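PDB 4S1V: D-3-phosphoglycerate dehydrogenase-related protein from Vibrio cholerae, which probably catalyses the NAD-dependent oxidation or reduction of a D-2-hydroxyacid such as D-3-phosphoglycerate, as in other enzymes of its dehydrogenase family. Local coordinates for residues Asn12-Leu17 with Ile299-Ala304. Residues are numbered along the deposited sequence; the frame is centred on the assembly and turned at random.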
loop_
_atom_site.group_PDB
_atom_site.type_symbol
_atom_site.label_atom_id
_atom_site.label_comp_id
_atom_site.label_asym_id
_atom_site.label_seq_id
_atom_site.Cartn_x
_atom_site.Cartn_y
_atom_site.Cartn_z
ATOM N N ASN C 12 -1.755 14.689 -28.727
ATOM C CA ASN C 12 -2.141 15.780 -29.628
ATOM C C ASN C 12 -1.133 16.924 -29.598
ATOM O O ASN C 12 -1.499 18.094 -29.472
ATOM C CB ASN C 12 -3.552 16.287 -29.305
ATOM C CG ASN C 12 -4.217 16.966 -30.491
ATOM O OD1 ASN C 12 -3.970 16.617 -31.649
ATOM N ND2 ASN C 12 -5.090 17.916 -30.205
ATOM N N VAL C 13 0.142 16.560 -29.708
ATOM C CA VAL C 13 1.250 17.499 -29.567
ATOM C C VAL C 13 1.885 17.857 -30.911
ATOM O O VAL C 13 2.590 18.859 -31.023
ATOM C CB VAL C 13 2.345 16.945 -28.622
ATOM C CG1 VAL C 13 1.892 17.024 -27.169
ATOM C CG2 VAL C 13 2.731 15.516 -29.009
ATOM N N VAL C 14 1.638 17.029 -31.924
ATOM C CA VAL C 14 2.213 17.241 -33.257
ATOM C C VAL C 14 1.827 18.613 -33.831
ATOM O O VAL C 14 2.680 19.305 -34.392
ATOM C CB VAL C 14 1.893 16.066 -34.216
ATOM C CG1 VAL C 14 2.230 16.413 -35.664
ATOM C CG2 VAL C 14 2.647 14.817 -33.780
ATOM N N ARG C 15 0.569 19.019 -33.635
ATOM C CA ARG C 15 0.072 20.340 -34.078
ATOM C C ARG C 15 0.954 21.477 -33.592
ATOM O O ARG C 15 1.088 22.491 -34.273
ATOM C CB ARG C 15 -1.351 20.615 -33.568
ATOM C CG ARG C 15 -2.460 19.834 -34.245
ATOM C CD ARG C 15 -3.855 20.296 -33.813
ATOM N NE ARG C 15 -4.032 20.454 -32.359
ATOM C CZ ARG C 15 -5.219 20.617 -31.763
ATOM N NH1 ARG C 15 -6.339 20.625 -32.478
ATOM N NH2 ARG C 15 -5.297 20.765 -30.444
ATOM N N GLY C 16 1.532 21.306 -32.405
ATOM C CA GLY C 16 2.314 22.349 -31.750
ATOM C C GLY C 16 3.800 22.395 -32.059
ATOM O O GLY C 16 4.510 23.273 -31.561
ATOM N N LEU C 17 4.285 21.456 -32.869
ATOM C CA LEU C 17 5.713 21.407 -33.210
ATOM C C LEU C 17 6.079 22.493 -34.222
ATOM O O LEU C 17 5.230 22.913 -35.011
ATOM C CB LEU C 17 6.084 20.037 -33.781
ATOM C CG LEU C 17 5.781 18.779 -32.962
ATOM C CD1 LEU C 17 6.101 17.542 -33.779
ATOM C CD2 LEU C 17 6.548 18.772 -31.645
ATOM N N ILE C 299 12.546 16.321 -35.070
ATOM C CA ILE C 299 13.337 15.622 -36.086
ATOM C C ILE C 299 12.444 14.713 -36.938
ATOM O O ILE C 299 12.463 14.790 -38.171
ATOM C CB ILE C 299 14.499 14.828 -35.436
ATOM C CG1 ILE C 299 15.573 15.793 -34.904
ATOM C CG2 ILE C 299 15.102 13.822 -36.408
ATOM C CD1 ILE C 299 16.329 15.268 -33.700
ATOM N N TYR C 300 11.656 13.865 -36.278
ATOM C CA TYR C 300 10.764 12.934 -36.972
ATOM C C TYR C 300 9.854 13.627 -37.971
ATOM O O TYR C 300 9.745 13.216 -39.126
ATOM C CB TYR C 300 9.885 12.166 -35.983
ATOM C CG TYR C 300 10.562 11.002 -35.322
ATOM C CD1 TYR C 300 11.374 10.126 -36.049
ATOM C CD2 TYR C 300 10.370 10.753 -33.976
ATOM C CE1 TYR C 300 11.991 9.048 -35.432
ATOM C CE2 TYR C 300 10.977 9.676 -33.352
ATOM C CZ TYR C 300 11.785 8.831 -34.078
ATOM O OH TYR C 300 12.369 7.769 -33.436
ATOM N N PHE C 301 9.197 14.675 -37.504
ATOM C CA PHE C 301 8.178 15.311 -38.298
ATOM C C PHE C 301 8.746 16.305 -39.313
ATOM O O PHE C 301 8.180 16.450 -40.388
ATOM C CB PHE C 301 7.072 15.870 -37.396
ATOM C CG PHE C 301 6.297 14.786 -36.685
ATOM C CD1 PHE C 301 5.269 14.101 -37.337
ATOM C CD2 PHE C 301 6.630 14.406 -35.390
ATOM C CE1 PHE C 301 4.567 13.089 -36.698
ATOM C CE2 PHE C 301 5.930 13.390 -34.742
ATOM C CZ PHE C 301 4.900 12.728 -35.402
ATOM N N GLN C 302 9.883 16.939 -39.017
ATOM C CA GLN C 302 10.509 17.805 -40.023
ATOM C C GLN C 302 10.853 16.999 -41.267
ATOM O O GLN C 302 10.604 17.445 -42.382
ATOM C CB GLN C 302 11.723 18.580 -39.478
ATOM C CG GLN C 302 12.984 17.757 -39.228
ATOM C CD GLN C 302 14.036 18.501 -38.412
ATOM O OE1 GLN C 302 13.715 19.359 -37.579
ATOM N NE2 GLN C 302 15.307 18.159 -38.640
ATOM N N ALA C 303 11.371 15.791 -41.065
ATOM C CA ALA C 303 11.781 14.923 -42.167
ATOM C C ALA C 303 10.575 14.283 -42.860
ATOM O O ALA C 303 10.520 14.230 -44.092
ATOM C CB ALA C 303 12.751 13.863 -41.679
ATOM N N ALA C 304 9.606 13.826 -42.066
ATOM C CA ALA C 304 8.364 13.270 -42.604
ATOM C C ALA C 304 7.586 14.311 -43.412
ATOM O O ALA C 304 7.097 14.007 -44.501
ATOM C CB ALA C 304 7.501 12.685 -41.492
#
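Val-14 meets Phe-301 with both methyls, and its CG2 does most of the touching: it lies 3.5 Å from CZ of Phe-301 and sits over one ring face. A distance of 3.9 Å from Val-14 CG2 to the centroid of the Phe-301 ring, 27° off the ring normal, identifies a CH-pi contact displaced toward the rim. A chi1 of 168° sets this methyl opposite the carbonyl carbon of Val-14, while CG1 reaches the CD1-CE1 side more loosely, at 4.2 Å from Phe-301 CD1. Val-14 N is hydrogen-bonded to Asp-9 OD2 at the start of the 3-10 turn 14-16. Leu-17 N closes the turn on Val-14 O at 3.1 Å, and both side chains set out toward helix 294-312. Leu-17 approaches the Phe-301 ring obliquely, its CD1 lying 3.6 Å from CD2 of Phe-301, nearer the helix than the outer part of the ring that Val-14 covers. Tyr-297, one helical turn earlier, meets the ring edge-to-face, and Leu-141 of the second subunit also packs on Leu-17. The contact joins the loop after strand 3-6 of the five-stranded parallel sheet to the C-terminal helix, which follows the seven-stranded Rossmann-type sheet and returns to the first domain, where Ala-304 O is hydrogen-bonded to Ser-75 OG. With no hydrogen bond between the segments and all three touching residues buried, cohesion here probably rests on dispersion and exclusion of water.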